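Local structure of endoglucanase A (Clostridium longisporum, 6Q1I) at residues A[16-21]-A[279-284]; A[217-222]-A[270-275]. The protein hydrolyses internal beta-1,4-glucosidic linkages in cellulose, barley beta-glucan and lichenan, also attacks xylan, and prefers longer cello-oligosaccharides. All coordinates share one frame; numbering follows the deposited sequence. Where two conformers were deposited one is given.

Contact 1. Residues A[16-21]-A[279-284]; sequences EIVQEM and PVVIGQ. Unlike the reference sequence in segment 279-284: Gln284 (reference Glu).
Val18 turns both methyl groups to one ring carbon of Pro279: CG2 lies 4.0 Å and CG1 4.1 Å from Pro279 CB. The torsion at Val18 (chi1 169°) puts CG1 anti to the backbone N and CG2 anti to the carbonyl carbon. Val18 CG2 is thereby also brought against the strand proper, 4.0 Å from Val281 CG2. CG1 of Val18 also comes near the backbone, 4.1 Å from Val280 O. Met21, three residues further on, reaches Val281 from another direction. Its chain runs extended to the sulfur and then bends at chi3 (64°), which brings Met21 CE to 4.0 Å from Val281 CG2, the two side chains crossing at about a right angle. Val281 CG2 is thus shared by a stiff, branched partner and a flexible one. Each residue type fits its place: proline is stiff and lacks an N-H at the entry to strand 280-285, valine is compact and beta-branched, and the unbranched methionine can curl into what remains. Val280 points the opposite way, toward helix 256-275. The arrangement belongs to the (beta/alpha)8 barrel of the family 5 glycosidase domain, the catalytic part of a longer protein: helix 14-20 packs across the N-terminal ends of the strands, and Val18 and Met21 both also touch Pro313, just before strand 314-318. The side-chain approaches near 4.0 Å are carbon to carbon, and the one polar atom touched, Val280 O, only lies beside a methyl; shape and exclusion of water, rather than directed bonds, therefore hold this helix against the strand.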
loop_
_atom_site.group_PDB
_atom_site.type_symbol
_atom_site.label_atom_id
_atom_site.label_comp_id
_atom_site.label_asym_id
_atom_site.label_seq_id
_atom_site.Cartn_x
_atom_site.Cartn_y
_atom_site.Cartn_z
ATOM N N GLU A 16 7.488 16.883 -3.077
ATOM C CA GLU A 16 8.929 16.649 -3.055
ATOM C C GLU A 16 9.245 15.206 -2.677
ATOM O O GLU A 16 10.120 14.568 -3.274
ATOM C CB GLU A 16 9.587 17.588 -2.039
ATOM C CG GLU A 16 9.547 19.081 -2.377
ATOM C CD GLU A 16 10.060 19.960 -1.228
ATOM O OE1 GLU A 16 11.254 20.322 -1.244
ATOM O OE2 GLU A 16 9.285 20.278 -0.297
ATOM N N ILE A 17 8.551 14.684 -1.667
ATOM C CA ILE A 17 8.833 13.336 -1.184
ATOM C C ILE A 17 8.570 12.310 -2.279
ATOM O O ILE A 17 9.368 11.387 -2.496
ATOM C CB ILE A 17 8.010 13.064 0.091
ATOM C CG1 ILE A 17 8.544 13.918 1.249
ATOM C CG2 ILE A 17 8.020 11.569 0.446
ATOM C CD1 ILE A 17 7.600 14.044 2.431
ATOM N N VAL A 18 7.458 12.457 -2.997
ATOM C CA VAL A 18 7.109 11.469 -4.014
ATOM C C VAL A 18 8.186 11.395 -5.094
ATOM O O VAL A 18 8.423 10.325 -5.673
ATOM C CB VAL A 18 5.702 11.786 -4.567
ATOM C CG1 VAL A 18 5.390 10.988 -5.798
ATOM C CG2 VAL A 18 4.643 11.516 -3.520
ATOM N N GLN A 19 8.872 12.509 -5.366
ATOM C CA GLN A 19 9.919 12.506 -6.382
ATOM C C GLN A 19 11.050 11.544 -6.050
ATOM O O GLN A 19 11.744 11.085 -6.964
ATOM C CB GLN A 19 10.485 13.918 -6.569
ATOM C CG GLN A 19 9.510 14.887 -7.200
ATOM C CD GLN A 19 10.133 16.232 -7.491
ATOM O OE1 GLN A 19 10.282 17.067 -6.603
ATOM N NE2 GLN A 19 10.507 16.447 -8.740
ATOM N N GLU A 20 11.235 11.214 -4.768
ATOM C CA GLU A 20 12.388 10.459 -4.304
ATOM C C GLU A 20 12.081 9.016 -3.931
ATOM O O GLU A 20 13.014 8.271 -3.617
ATOM C CB GLU A 20 13.000 11.147 -3.072
ATOM C CG GLU A 20 13.429 12.575 -3.305
ATOM C CD GLU A 20 14.459 12.682 -4.391
ATOM O OE1 GLU A 20 15.271 11.745 -4.528
ATOM O OE2 GLU A 20 14.444 13.696 -5.116
ATOM N N MET A 21 10.815 8.597 -3.943
ATOM C CA MET A 21 10.439 7.309 -3.357
ATOM C C MET A 21 10.825 6.097 -4.206
ATOM O O MET A 21 10.873 4.979 -3.682
ATOM C CB MET A 21 8.937 7.305 -3.054
ATOM C CG MET A 21 8.553 8.197 -1.884
ATOM S SD MET A 21 6.769 8.394 -1.697
ATOM C CE MET A 21 6.249 6.727 -1.318
ATOM N N PRO A 279 0.085 14.633 -6.040
ATOM C CA PRO A 279 0.817 13.498 -6.610
ATOM C C PRO A 279 0.075 12.197 -6.354
ATOM O O PRO A 279 -0.908 12.143 -5.613
ATOM C CB PRO A 279 2.155 13.527 -5.874
ATOM C CG PRO A 279 1.898 14.292 -4.618
ATOM C CD PRO A 279 0.657 15.108 -4.774
ATOM N N VAL A 280 0.579 11.126 -6.972
ATOM C CA VAL A 280 0.012 9.789 -6.848
ATOM C C VAL A 280 1.129 8.781 -6.602
ATOM O O VAL A 280 2.212 8.872 -7.189
ATOM C CB VAL A 280 -0.859 9.416 -8.075
ATOM C CG1 VAL A 280 -0.071 9.514 -9.381
ATOM C CG2 VAL A 280 -1.481 8.039 -7.909
ATOM N N VAL A 281 0.857 7.818 -5.725
ATOM C CA VAL A 281 1.731 6.679 -5.474
ATOM C C VAL A 281 0.943 5.416 -5.787
ATOM O O VAL A 281 -0.193 5.255 -5.326
ATOM C CB VAL A 281 2.217 6.657 -4.013
ATOM C CG1 VAL A 281 2.815 5.296 -3.643
ATOM C CG2 VAL A 281 3.208 7.787 -3.747
ATOM N N ILE A 282 1.550 4.515 -6.553
ATOM C CA ILE A 282 1.000 3.183 -6.786
ATOM C C ILE A 282 1.516 2.308 -5.644
ATOM O O ILE A 282 2.642 1.799 -5.680
ATOM C CB ILE A 282 1.387 2.639 -8.162
ATOM C CG1 ILE A 282 0.804 3.523 -9.266
ATOM C CG2 ILE A 282 0.893 1.210 -8.327
ATOM C CD1 ILE A 282 1.345 3.240 -10.651
ATOM N N GLY A 283 0.697 2.149 -4.599
ATOM C CA GLY A 283 1.157 1.491 -3.391
ATOM C C GLY A 283 1.193 -0.016 -3.449
ATOM O O GLY A 283 1.773 -0.639 -2.551
ATOM N N GLN A 284 0.584 -0.610 -4.476
ATOM C CA GLN A 284 0.671 -2.044 -4.741
ATOM C C GLN A 284 0.635 -2.270 -6.243
ATOM O O GLN A 284 -0.237 -1.729 -6.932
ATOM C CB GLN A 284 -0.491 -2.836 -4.118
ATOM C CG GLN A 284 -0.590 -2.756 -2.600
ATOM C CD GLN A 284 -1.706 -3.582 -1.974
ATOM O OE1 GLN A 284 -2.053 -3.388 -0.817
ATOM N NE2 GLN A 284 -2.239 -4.511 -2.718
#

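Contact 2. Residues A[217-222]-A[270-275]; sequences TMNDFK and LNTFKS
In the outer helical layer of the (beta/alpha)8 barrel, the short helix 215-219 and the turn after it pack against the C-terminal end of helix 256-275, with a T-shaped phenylalanine pair and a Met-aromatic contact between them. Phe273 supplies the edge and Phe221 the face: the ring planes stand at 88° with centroids 5.4 Å apart. The touching is off-centre, for Phe273 CE1 lies 3.8 Å from Phe221 CD2 and as near to Phe221 CG. With CG anti to the backbone N, the Phe221 ring is carried to Phe273, and chi2 of 84° turns its face there. Met218 meets the CE2-CZ side of the Phe273 ring. Met218 SD is 3.6 Å from Phe273 CE2 and sits obliquely to the ring, 44° off its normal and 4.4 Å from its centroid; the two side chains cross at about a right angle. Beyond the sulfur the chain bends, so that Met218 CE comes 3.7 Å from Thr272 OG1. Thr272 turns its methyl CG2 to Asn219 and its hydroxyl to two partners, since OG1 bonds to the carbonyl of Ser268 one turn back and also accepts from a water. That water bridges the segments, donating to Thr272 OG1 at 2.8 Å and to Asn219 OD1 at 3.0 Å. Further in, both phenylalanines touch Thr208 and Ala231 on the barrel strands. Lys276 NZ bonds to the carbonyls of Asn219 and Phe221. The chemistry is graded: flat rings and a polarisable sulfur suit the buried side next to the sheet, and water-bridged Thr272 and Asn219 the more exposed margin.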
loop_
_atom_site.group_PDB
_atom_site.type_symbol
_atom_site.label_atom_id
_atom_site.label_comp_id
_atom_site.label_asym_id
_atom_site.label_seq_id
_atom_site.Cartn_x
_atom_site.Cartn_y
_atom_site.Cartn_z
ATOM N N THR A 217 -13.618 5.783 -10.057
ATOM C CA THR A 217 -13.122 5.951 -8.696
ATOM C C THR A 217 -12.095 7.076 -8.601
ATOM O O THR A 217 -12.114 7.844 -7.634
ATOM C CB THR A 217 -12.565 4.627 -8.169
ATOM O OG1 THR A 217 -11.598 4.115 -9.084
ATOM C CG2 THR A 217 -13.697 3.602 -8.022
ATOM N N MET A 218 -11.217 7.216 -9.598
ATOM C CA MET A 218 -10.309 8.358 -9.610
ATOM C C MET A 218 -11.081 9.665 -9.673
ATOM O O MET A 218 -10.764 10.624 -8.961
ATOM C CB MET A 218 -9.382 8.303 -10.820
ATOM C CG MET A 218 -8.232 7.366 -10.741
ATOM S SD MET A 218 -6.958 7.927 -11.903
ATOM C CE MET A 218 -7.792 7.697 -13.462
ATOM N N ASN A 219 -12.054 9.747 -10.578
ATOM C CA ASN A 219 -12.727 11.020 -10.780
ATOM C C ASN A 219 -13.412 11.497 -9.515
ATOM O O ASN A 219 -13.439 12.707 -9.256
ATOM C CB ASN A 219 -13.718 10.938 -11.933
ATOM C CG ASN A 219 -13.035 10.872 -13.283
ATOM O OD1 ASN A 219 -11.843 11.159 -13.412
ATOM N ND2 ASN A 219 -13.795 10.509 -14.303
ATOM N N ASP A 220 -13.941 10.579 -8.701
ATOM C CA ASP A 220 -14.652 10.962 -7.487
ATOM C C ASP A 220 -13.730 11.184 -6.292
ATOM O O ASP A 220 -14.216 11.556 -5.222
ATOM C CB ASP A 220 -15.740 9.937 -7.136
ATOM C CG ASP A 220 -17.081 10.250 -7.783
ATOM O OD1 ASP A 220 -17.224 11.319 -8.414
ATOM O OD2 ASP A 220 -18.001 9.423 -7.645
ATOM N N PHE A 221 -12.423 11.002 -6.451
ATOM C CA PHE A 221 -11.484 11.262 -5.370
ATOM C C PHE A 221 -11.523 12.737 -4.994
ATOM O O PHE A 221 -11.364 13.611 -5.849
ATOM C CB PHE A 221 -10.077 10.888 -5.840
ATOM C CG PHE A 221 -9.002 11.056 -4.795
ATOM C CD1 PHE A 221 -8.760 10.067 -3.867
ATOM C CD2 PHE A 221 -8.206 12.189 -4.768
ATOM C CE1 PHE A 221 -7.759 10.214 -2.917
ATOM C CE2 PHE A 221 -7.207 12.334 -3.829
ATOM C CZ PHE A 221 -6.981 11.347 -2.909
ATOM N N LYS A 222 -11.691 13.018 -3.706
ATOM C CA LYS A 222 -11.749 14.387 -3.213
ATOM C C LYS A 222 -10.527 14.671 -2.353
ATOM O O LYS A 222 -10.245 13.928 -1.410
ATOM C CB LYS A 222 -13.026 14.639 -2.405
ATOM C CG LYS A 222 -13.226 16.102 -2.028
ATOM C CD LYS A 222 -14.566 16.338 -1.365
ATOM C CE LYS A 222 -14.747 17.812 -1.004
ATOM N NZ LYS A 222 -15.966 18.057 -0.175
ATOM N N LEU A 270 -1.241 9.924 -13.540
ATOM C CA LEU A 270 -0.491 11.165 -13.398
ATOM C C LEU A 270 -1.395 12.360 -13.632
ATOM O O LEU A 270 -1.485 13.276 -12.799
ATOM C CB LEU A 270 0.648 11.183 -14.418
ATOM C CG LEU A 270 1.386 12.515 -14.555
ATOM C CD1 LEU A 270 2.074 12.869 -13.247
ATOM C CD2 LEU A 270 2.380 12.456 -15.693
ATOM N N ASN A 271 -2.081 12.362 -14.770
ATOM C CA ASN A 271 -2.749 13.568 -15.224
ATOM C C ASN A 271 -4.036 13.818 -14.451
ATOM O O ASN A 271 -4.374 14.973 -14.172
ATOM C CB ASN A 271 -3.005 13.497 -16.732
ATOM C CG ASN A 271 -1.713 13.415 -17.551
ATOM O OD1 ASN A 271 -0.629 13.710 -17.060
ATOM N ND2 ASN A 271 -1.835 13.001 -18.798
ATOM N N THR A 272 -4.763 12.765 -14.078
ATOM C CA THR A 272 -5.983 12.977 -13.313
ATOM C C THR A 272 -5.656 13.550 -11.944
ATOM O O THR A 272 -6.260 14.537 -11.511
ATOM C CB THR A 272 -6.784 11.682 -13.165
ATOM O OG1 THR A 272 -7.160 11.182 -14.450
ATOM C CG2 THR A 272 -8.046 11.945 -12.354
ATOM N N PHE A 273 -4.704 12.946 -11.238
ATOM C CA PHE A 273 -4.392 13.454 -9.906
ATOM C C PHE A 273 -3.699 14.811 -9.963
ATOM O O PHE A 273 -3.975 15.663 -9.114
ATOM C CB PHE A 273 -3.658 12.389 -9.087
ATOM C CG PHE A 273 -4.543 11.221 -8.741
ATOM C CD1 PHE A 273 -5.644 11.403 -7.911
ATOM C CD2 PHE A 273 -4.302 9.959 -9.256
ATOM C CE1 PHE A 273 -6.482 10.350 -7.600
ATOM C CE2 PHE A 273 -5.138 8.901 -8.941
ATOM C CZ PHE A 273 -6.223 9.094 -8.125
ATOM N N LYS A 274 -2.859 15.064 -10.973
ATOM C CA LYS A 274 -2.284 16.399 -11.136
ATOM C C LYS A 274 -3.367 17.443 -11.354
ATOM O O LYS A 274 -3.294 18.551 -10.803
ATOM C CB LYS A 274 -1.284 16.406 -12.292
ATOM C CG LYS A 274 0.143 16.079 -11.870
ATOM C CD LYS A 274 1.148 16.384 -12.975
ATOM C CE LYS A 274 2.574 16.393 -12.441
ATOM N NZ LYS A 274 2.862 17.621 -11.645
ATOM N N SER A 275 -4.387 17.112 -12.150
ATOM C CA SER A 275 -5.471 18.058 -12.393
ATOM C C SER A 275 -6.268 18.343 -11.126
ATOM O O SER A 275 -6.958 19.367 -11.067
ATOM C CB SER A 275 -6.392 17.566 -13.519
ATOM O OG SER A 275 -7.279 16.543 -13.095
HETATM O O HOH W 1 -9.649 10.405 -15.379
#

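Strand 280-285 joins the two contacts, since it follows helix 256-275 in the chain and its first residues face opposite ways. Val281 points inward and serves contact 1 from within, while Val280 faces outward and its CG2 packs 3.7 Å from CD2 of Phe273 in contact 2. The centres of the contacts are about 15 Å apart. The same strand carries Gln284, the nucleophile position by similarity and a glutamate in the reference sequence; its CA lies 8.8 Å from that of Val281, and its OE1 bonds to Arg73. Contact 1 thus packs the far end of the catalytic strand, and contact 2 lies behind it, both away from the active site.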